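Local coordinates for protein replicative DNA helicase DnaB, 1st part (Mycobacterium tuberculosis, PDB 2R5U) that probably unwinds double-stranded DNA ahead of the replisome as an ATP-driven 5'-3' hexameric helicase, of which this chain is the ring-forming N-terminal domain, at residues Q29-Q35 and D59-H65; I48-L52 and I72-Y76. All blocks are in the same frame, centred on the assembly; numbering follows the deposited sequence.

Contact 1 (Q29-Q35 and D59-H65); sequences QDLAAEQ and DFYRPAH
Glu34, in the first turn of helix 31-43, faces the bend that leads into helix 63-77, and its CA comes within 6.9 Å of Phe60 CA; the closest CA pair is Gln29 and Tyr61, 6.4 Å apart. The Glu34 carboxylate is buried and carries the polar part of the contact. Its OE2 accepts from the backbone, Tyr61 N to Glu34 OE2 measuring 2.8 Å, on the syn side and 28° out of the carboxylate plane. OE1 turns its anti lone pair to the imidazole: His65 ND1 donates over 2.7 Å to Glu34 OE1, which lies close to the ring plane, while the carboxylate itself stands 73° to that ring. A weak, long bond from Arg62 N also reaches OE1, so both oxygens are gripped, which should restrict rotation of the carboxylate. Its negative charge would probably favour a proton on ND1. The extended chain of Glu34 runs alongside the Phe60 ring, pointing the opposite way, CG lying 3.6 Å from Phe60 CD2.

Leu31 closes one flank, its CD1 3.3 Å from His65 CE1 and also against Arg62 CD, which sits over one face of the imidazole, toward its rim. At the other end NE2 of the tilted Gln29 amide sits over one face of the Tyr61 ring, 3.5 Å from Tyr61 CE1, with the two planes 43° apart; NE2 donates to Pro27 O. Asp30 N-caps helix 31-43, and Arg62 occupies the N-cap position of helix 63-77. The contact thus joins the starts of two helices in the globular part of the domain, with Phe60 packed on Val37 and Leu38 of helix 31-43 and Tyr61 reaching Arg133 of helix 119-147.

Contact 2 (I48-L52 and I72-Y76); sequences IADVL and ILDLY
Ile48 and Leu52, one turn apart on helix 45-52, meet Ile72, Leu73 and Tyr76 of helix 63-77 in a helix-helix packing within the all-helical DnaB N-terminal domain. The axes of the two short segments cross at -114° and come no closer than 11.7 Å, a wide spacing filled by long aliphatic and aromatic side chains.

Two aliphatic pairs do most of the packing. Ile48 reaches out with CD1, which lies 3.6 Å from Ile72 CG2; the extended chain brings CD1 to Ile72, while the CG2 branch is turned to Tyr76. Leu52 and Leu73 lie alongside each other, pointing opposite ways, Leu52 CD2 against Leu73 CD1 at 3.6 Å, and Leu73 CD2 also touches Leu52 CG. Behind this layer Met41 of helix 31-43 meets both Ile48 and Ile72, so a third helix backs the pair, and Ala82 touches the same two isoleucines.

The aromatic contacts belong to Tyr76. Tyr76 swings its ring away from its own backbone N (chi1 176°) and over Ile48, so that the hydroxyl end reaches Ala49, where OH is 3.7 Å from Ala49 CB. Leu52 CD1 presses on the ring obliquely, 3.4 Å from Tyr76 CE2. A CH-pi contact completes the set: Ile48 CG2 sits over the centre of the ring, 3.7 Å from the Tyr76 centroid and 14° off the ring normal.

How the contacts relate
Helix 63-77 is shared: contact 1 uses its beginning together with the bend before it, and contact 2 its last part. Its partners, helices 31-43 and 45-52, follow each other in the chain, and the segments alternate in sequence, so the two contacts interlock rather than nest. Their centres lie 16 Å apart and their nearest atoms about 6 Å apart, without touching. Tyr69, midway along helix 63-77, links them, meeting Phe60 of contact 1 and Leu52 of contact 2. Within the assembly, neither is touched by another subunit of the hexamer.

Contact 1 (Q29-Q35 and D59-H65)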
ATOM      1  N   GLN B  29     -21.419  28.805  -5.817  1.00 36.57           N
ATOM      2  CA  GLN B  29     -21.190  28.975  -4.371  1.00 36.80           C
ATOM      3  C   GLN B  29     -21.761  30.297  -3.865  1.00 35.62           C
ATOM      4  O   GLN B  29     -21.987  31.222  -4.640  1.00 36.28           O
ATOM      5  CB  GLN B  29     -19.683  28.899  -4.056  1.00 36.40           C
ATOM      6  CG  GLN B  29     -18.866  30.066  -4.654  1.00 38.83           C
ATOM      7  CD  GLN B  29     -17.373  29.910  -4.487  1.00 38.77           C
ATOM      8  OE1 GLN B  29     -16.781  30.470  -3.567  1.00 44.10           O
ATOM      9  NE2 GLN B  29     -16.749  29.149  -5.377  1.00 40.21           N
ATOM     10  N   ASP B  30     -21.992  30.393  -2.558  1.00 34.53           N
ATOM     11  CA  ASP B  30     -22.281  31.686  -1.930  1.00 33.18           C
ATOM     12  C   ASP B  30     -21.654  31.667  -0.539  1.00 33.27           C
ATOM     13  O   ASP B  30     -22.260  31.155   0.407  1.00 32.49           O
ATOM     14  CB  ASP B  30     -23.789  31.981  -1.871  1.00 32.97           C
ATOM     15  CG  ASP B  30     -24.100  33.441  -1.508  1.00 33.48           C
ATOM     16  OD1 ASP B  30     -23.372  34.050  -0.702  1.00 34.78           O
ATOM     17  OD2 ASP B  30     -25.091  33.997  -2.026  1.00 36.30           O
ATOM     18  N   LEU B  31     -20.423  32.173  -0.443  1.00 32.05           N
ATOM     19  CA  LEU B  31     -19.691  32.188   0.819  1.00 31.79           C
ATOM     20  C   LEU B  31     -20.372  33.045   1.879  1.00 30.42           C
ATOM     21  O   LEU B  31     -20.377  32.672   3.044  1.00 29.83           O
ATOM     22  CB  LEU B  31     -18.232  32.623   0.625  1.00 33.09           C
ATOM     23  CG  LEU B  31     -17.070  31.614   0.563  1.00 35.65           C
ATOM     24  CD1 LEU B  31     -16.655  31.223   1.943  1.00 37.43           C
ATOM     25  CD2 LEU B  31     -17.385  30.359  -0.248  1.00 37.71           C
ATOM     26  N   ALA B  32     -20.940  34.180   1.475  1.00 29.48           N
ATOM     27  CA  ALA B  32     -21.645  35.051   2.391  1.00 29.00           C
ATOM     28  C   ALA B  32     -22.825  34.299   3.010  1.00 28.71           C
ATOM     29  O   ALA B  32     -23.032  34.362   4.216  1.00 27.93           O
ATOM     30  CB  ALA B  32     -22.130  36.305   1.676  1.00 29.37           C
ATOM     31  N   ALA B  33     -23.602  33.603   2.175  1.00 27.61           N
ATOM     32  CA  ALA B  33     -24.756  32.845   2.678  1.00 27.10           C
ATOM     33  C   ALA B  33     -24.327  31.677   3.598  1.00 26.63           C
ATOM     34  O   ALA B  33     -24.998  31.384   4.596  1.00 26.26           O
ATOM     35  CB  ALA B  33     -25.643  32.385   1.546  1.00 27.29           C
ATOM     36  N   GLU B  34     -23.194  31.045   3.292  1.00 26.71           N
ATOM     37  CA  GLU B  34     -22.636  30.011   4.194  1.00 26.53           C
ATOM     38  C   GLU B  34     -22.323  30.569   5.588  1.00 25.83           C
ATOM     39  O   GLU B  34     -22.579  29.914   6.602  1.00 24.72           O
ATOM     40  CB  GLU B  34     -21.370  29.360   3.624  1.00 25.80           C
ATOM     41  CG  GLU B  34     -21.636  28.488   2.371  1.00 27.45           C
ATOM     42  CD  GLU B  34     -20.441  27.706   1.841  1.00 27.83           C
ATOM     43  OE1 GLU B  34     -19.369  27.618   2.489  1.00 27.87           O
ATOM     44  OE2 GLU B  34     -20.609  27.124   0.741  1.00 30.91           O
ATOM     45  N   GLN B  35     -21.707  31.743   5.616  1.00 25.69           N
ATOM     46  CA  GLN B  35     -21.348  32.419   6.877  1.00 26.34           C
ATOM     47  C   GLN B  35     -22.586  32.731   7.702  1.00 25.51           C
ATOM     48  O   GLN B  35     -22.631  32.421   8.880  1.00 26.51           O
ATOM     49  CB  GLN B  35     -20.525  33.684   6.589  1.00 25.69           C
ATOM     50  CG  GLN B  35     -19.109  33.393   6.102  1.00 24.78           C
ATOM     51  CD  GLN B  35     -18.411  34.621   5.534  1.00 26.81           C
ATOM     52  OE1 GLN B  35     -19.043  35.620   5.182  1.00 31.81           O
ATOM     53  NE2 GLN B  35     -17.110  34.539   5.417  1.00 27.03           N
ATOM     54  N   ASP B  59     -22.791  20.008   1.542  1.00 33.04           N
ATOM     55  CA  ASP B  59     -23.379  21.184   0.875  1.00 32.15           C
ATOM     56  C   ASP B  59     -22.540  22.481   0.941  1.00 31.14           C
ATOM     57  O   ASP B  59     -22.707  23.399   0.124  1.00 30.00           O
ATOM     58  CB  ASP B  59     -24.807  21.424   1.373  1.00 32.82           C
ATOM     59  CG  ASP B  59     -25.847  20.507   0.692  1.00 34.89           C
ATOM     60  OD1 ASP B  59     -25.516  19.791  -0.285  1.00 35.03           O
ATOM     61  OD2 ASP B  59     -27.008  20.512   1.142  1.00 37.97           O
ATOM     62  N   PHE B  60     -21.626  22.551   1.893  1.00 30.17           N
ATOM     63  CA  PHE B  60     -20.792  23.743   2.027  1.00 30.48           C
ATOM     64  C   PHE B  60     -19.619  23.643   1.060  1.00 30.64           C
ATOM     65  O   PHE B  60     -18.966  22.615   1.011  1.00 30.18           O
ATOM     66  CB  PHE B  60     -20.304  23.886   3.467  1.00 29.25           C
ATOM     67  CG  PHE B  60     -21.382  24.348   4.404  1.00 29.20           C
ATOM     68  CD1 PHE B  60     -22.263  23.433   4.963  1.00 26.48           C
ATOM     69  CD2 PHE B  60     -21.561  25.708   4.661  1.00 28.68           C
ATOM     70  CE1 PHE B  60     -23.292  23.862   5.818  1.00 26.12           C
ATOM     71  CE2 PHE B  60     -22.583  26.147   5.508  1.00 27.53           C
ATOM     72  CZ  PHE B  60     -23.441  25.206   6.093  1.00 28.14           C
ATOM     73  N   TYR B  61     -19.388  24.695   0.282  1.00 31.89           N
ATOM     74  CA  TYR B  61     -18.230  24.737  -0.610  1.00 33.01           C
ATOM     75  C   TYR B  61     -16.926  24.810   0.174  1.00 33.08           C
ATOM     76  O   TYR B  61     -15.981  24.070  -0.105  1.00 32.41           O
ATOM     77  CB  TYR B  61     -18.303  25.913  -1.596  1.00 34.04           C
ATOM     78  CG  TYR B  61     -17.086  25.953  -2.510  1.00 36.05           C
ATOM     79  CD1 TYR B  61     -16.166  26.993  -2.432  1.00 37.46           C
ATOM     80  CD2 TYR B  61     -16.828  24.905  -3.413  1.00 38.16           C
ATOM     81  CE1 TYR B  61     -15.029  27.015  -3.262  1.00 38.94           C
ATOM     82  CE2 TYR B  61     -15.697  24.907  -4.237  1.00 38.39           C
ATOM     83  CZ  TYR B  61     -14.805  25.965  -4.158  1.00 38.68           C
ATOM     84  OH  TYR B  61     -13.690  25.978  -4.972  1.00 38.37           O
ATOM     85  N   ARG B  62     -16.865  25.713   1.149  1.00 33.30           N
ATOM     86  CA  ARG B  62     -15.633  25.892   1.924  1.00 34.21           C
ATOM     87  C   ARG B  62     -15.480  24.796   2.986  1.00 33.39           C
ATOM     88  O   ARG B  62     -16.380  24.623   3.809  1.00 33.36           O
ATOM     89  CB  ARG B  62     -15.636  27.269   2.584  1.00 35.00           C
ATOM     90  CG  ARG B  62     -14.252  27.850   2.754  1.00 39.73           C
ATOM     91  CD  ARG B  62     -14.288  29.046   3.649  1.00 46.31           C
ATOM     92  NE  ARG B  62     -13.457  28.899   4.845  1.00 51.81           N
ATOM     93  CZ  ARG B  62     -12.192  29.309   4.937  1.00 53.85           C
ATOM     94  NH1 ARG B  62     -11.524  29.158   6.077  1.00 54.11           N
ATOM     95  NH2 ARG B  62     -11.592  29.881   3.892  1.00 55.80           N
ATOM     96  N   PRO B  63     -14.356  24.050   2.965  1.00 33.10           N
ATOM     97  CA  PRO B  63     -14.073  22.998   3.959  1.00 32.26           C
ATOM     98  C   PRO B  63     -14.193  23.443   5.441  1.00 31.44           C
ATOM     99  O   PRO B  63     -14.767  22.715   6.243  1.00 31.44           O
ATOM    100  CB  PRO B  63     -12.632  22.584   3.626  1.00 33.05           C
ATOM    101  CG  PRO B  63     -12.485  22.894   2.179  1.00 33.00           C
ATOM    102  CD  PRO B  63     -13.280  24.134   1.950  1.00 33.31           C
ATOM    103  N   ALA B  64     -13.674  24.620   5.791  1.00 30.65           N
ATOM    104  CA  ALA B  64     -13.831  25.148   7.149  1.00 29.79           C
ATOM    105  C   ALA B  64     -15.310  25.242   7.570  1.00 29.20           C
ATOM    106  O   ALA B  64     -15.645  24.931   8.707  1.00 29.05           O
ATOM    107  CB  ALA B  64     -13.152  26.515   7.291  1.00 29.45           C
ATOM    108  N   HIS B  65     -16.168  25.661   6.640  1.00 27.88           N
ATOM    109  CA  HIS B  65     -17.590  25.776   6.883  1.00 27.04           C
ATOM    110  C   HIS B  65     -18.256  24.416   7.083  1.00 26.28           C
ATOM    111  O   HIS B  65     -19.083  24.281   7.966  1.00 24.63           O
ATOM    112  CB  HIS B  65     -18.299  26.574   5.789  1.00 26.56           C
ATOM    113  CG  HIS B  65     -17.847  27.995   5.692  1.00 26.40           C
ATOM    114  ND1 HIS B  65     -18.209  28.819   4.656  1.00 27.96           N
ATOM    115  CD2 HIS B  65     -17.066  28.740   6.514  1.00 27.35           C
ATOM    116  CE1 HIS B  65     -17.687  30.018   4.843  1.00 28.23           C
ATOM    117  NE2 HIS B  65     -16.985  29.995   5.962  1.00 29.21           N
TER

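Contact 2 (I48-L52 and I72-Y76)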
ATOM      1  N   ILE B  48     -30.920  25.843  13.844  1.00 25.03           N
ATOM      2  CA  ILE B  48     -30.342  24.555  13.430  1.00 24.39           C
ATOM      3  C   ILE B  48     -31.438  23.688  12.781  1.00 24.79           C
ATOM      4  O   ILE B  48     -31.242  23.152  11.697  1.00 23.50           O
ATOM      5  CB  ILE B  48     -29.701  23.780  14.604  1.00 24.58           C
ATOM      6  CG1 ILE B  48     -28.583  24.608  15.281  1.00 23.15           C
ATOM      7  CG2 ILE B  48     -29.152  22.432  14.101  1.00 26.07           C
ATOM      8  CD1 ILE B  48     -28.065  23.978  16.567  1.00 23.35           C
ATOM      9  N   ALA B  49     -32.596  23.573  13.447  1.00 25.01           N
ATOM     10  CA  ALA B  49     -33.703  22.739  12.936  1.00 25.94           C
ATOM     11  C   ALA B  49     -34.151  23.192  11.567  1.00 26.88           C
ATOM     12  O   ALA B  49     -34.352  22.376  10.674  1.00 27.43           O
ATOM     13  CB  ALA B  49     -34.896  22.745  13.918  1.00 25.62           C
ATOM     14  N   ASP B  50     -34.289  24.504  11.395  1.00 28.23           N
ATOM     15  CA  ASP B  50     -34.635  25.080  10.088  1.00 29.70           C
ATOM     16  C   ASP B  50     -33.637  24.738   8.968  1.00 29.03           C
ATOM     17  O   ASP B  50     -34.032  24.379   7.846  1.00 28.20           O
ATOM     18  CB  ASP B  50     -34.704  26.585  10.215  1.00 30.97           C
ATOM     19  CG  ASP B  50     -36.093  27.088  10.164  1.00 37.09           C
ATOM     20  OD1 ASP B  50     -36.458  27.620   9.085  1.00 43.35           O
ATOM     21  OD2 ASP B  50     -36.824  26.929  11.174  1.00 41.19           O
ATOM     22  N   VAL B  51     -32.358  24.864   9.295  1.00 28.41           N
ATOM     23  CA  VAL B  51     -31.256  24.627   8.375  1.00 28.58           C
ATOM     24  C   VAL B  51     -31.205  23.154   7.935  1.00 28.71           C
ATOM     25  O   VAL B  51     -31.009  22.846   6.742  1.00 27.91           O
ATOM     26  CB  VAL B  51     -29.919  25.115   9.026  1.00 28.24           C
ATOM     27  CG1 VAL B  51     -28.716  24.618   8.275  1.00 30.14           C
ATOM     28  CG2 VAL B  51     -29.913  26.658   9.097  1.00 28.86           C
ATOM     29  N   LEU B  52     -31.395  22.263   8.906  1.00 28.95           N
ATOM     30  CA  LEU B  52     -31.415  20.826   8.671  1.00 30.35           C
ATOM     31  C   LEU B  52     -32.480  20.359   7.681  1.00 31.41           C
ATOM     32  O   LEU B  52     -32.271  19.381   6.975  1.00 30.88           O
ATOM     33  CB  LEU B  52     -31.550  20.063   9.988  1.00 30.22           C
ATOM     34  CG  LEU B  52     -30.224  19.693  10.628  1.00 31.34           C
ATOM     35  CD1 LEU B  52     -30.474  18.944  11.923  1.00 33.24           C
ATOM     36  CD2 LEU B  52     -29.487  18.788   9.662  1.00 34.02           C
ATOM     37  N   ILE B  72     -21.577  21.355  14.795  1.00 26.09           N
ATOM     38  CA  ILE B  72     -22.906  21.757  15.309  1.00 25.97           C
ATOM     39  C   ILE B  72     -23.905  20.577  15.247  1.00 26.84           C
ATOM     40  O   ILE B  72     -24.609  20.282  16.221  1.00 25.47           O
ATOM     41  CB  ILE B  72     -23.471  22.977  14.552  1.00 26.11           C
ATOM     42  CG1 ILE B  72     -22.517  24.194  14.653  1.00 24.57           C
ATOM     43  CG2 ILE B  72     -24.852  23.343  15.077  1.00 25.89           C
ATOM     44  CD1 ILE B  72     -22.923  25.362  13.693  1.00 25.79           C
ATOM     45  N   LEU B  73     -23.968  19.904  14.106  1.00 27.55           N
ATOM     46  CA  LEU B  73     -24.867  18.769  13.961  1.00 30.02           C
ATOM     47  C   LEU B  73     -24.513  17.651  14.941  1.00 30.53           C
ATOM     48  O   LEU B  73     -25.407  16.994  15.470  1.00 30.76           O
ATOM     49  CB  LEU B  73     -24.860  18.232  12.532  1.00 30.36           C
ATOM     50  CG  LEU B  73     -25.507  19.045  11.412  1.00 33.59           C
ATOM     51  CD1 LEU B  73     -26.053  18.033  10.419  1.00 36.03           C
ATOM     52  CD2 LEU B  73     -26.609  20.014  11.859  1.00 36.31           C
ATOM     53  N   ASP B  74     -23.214  17.428  15.168  1.00 31.06           N
ATOM     54  CA  ASP B  74     -22.762  16.439  16.172  1.00 32.46           C
ATOM     55  C   ASP B  74     -23.357  16.706  17.551  1.00 31.46           C
ATOM     56  O   ASP B  74     -23.884  15.793  18.202  1.00 32.06           O
ATOM     57  CB  ASP B  74     -21.241  16.426  16.298  1.00 33.28           C
ATOM     58  CG  ASP B  74     -20.635  15.127  15.852  1.00 39.01           C
ATOM     59  OD1 ASP B  74     -20.431  14.955  14.624  1.00 43.99           O
ATOM     60  OD2 ASP B  74     -20.366  14.271  16.742  1.00 42.60           O
ATOM     61  N   LEU B  75     -23.250  17.958  17.985  1.00 30.06           N
ATOM     62  CA  LEU B  75     -23.775  18.412  19.267  1.00 29.43           C
ATOM     63  C   LEU B  75     -25.299  18.315  19.333  1.00 29.46           C
ATOM     64  O   LEU B  75     -25.855  17.781  20.285  1.00 27.93           O
ATOM     65  CB  LEU B  75     -23.309  19.842  19.541  1.00 29.48           C
ATOM     66  CG  LEU B  75     -21.818  19.973  19.910  1.00 28.93           C
ATOM     67  CD1 LEU B  75     -21.384  21.427  19.884  1.00 26.96           C
ATOM     68  CD2 LEU B  75     -21.560  19.368  21.279  1.00 27.77           C
ATOM     69  N   TYR B  76     -25.957  18.830  18.298  1.00 29.14           N
ATOM     70  CA  TYR B  76     -27.411  18.833  18.208  1.00 31.07           C
ATOM     71  C   TYR B  76     -28.011  17.405  18.225  1.00 31.32           C
ATOM     72  O   TYR B  76     -29.024  17.164  18.883  1.00 31.64           O
ATOM     73  CB  TYR B  76     -27.815  19.620  16.962  1.00 30.48           C
ATOM     74  CG  TYR B  76     -29.286  19.666  16.617  1.00 30.41           C
ATOM     75  CD1 TYR B  76     -30.131  20.627  17.183  1.00 31.65           C
ATOM     76  CD2 TYR B  76     -29.811  18.812  15.650  1.00 30.26           C
ATOM     77  CE1 TYR B  76     -31.482  20.696  16.822  1.00 32.18           C
ATOM     78  CE2 TYR B  76     -31.146  18.866  15.284  1.00 30.01           C
ATOM     79  CZ  TYR B  76     -31.973  19.801  15.874  1.00 31.01           C
ATOM     80  OH  TYR B  76     -33.286  19.841  15.485  1.00 34.75           O
TER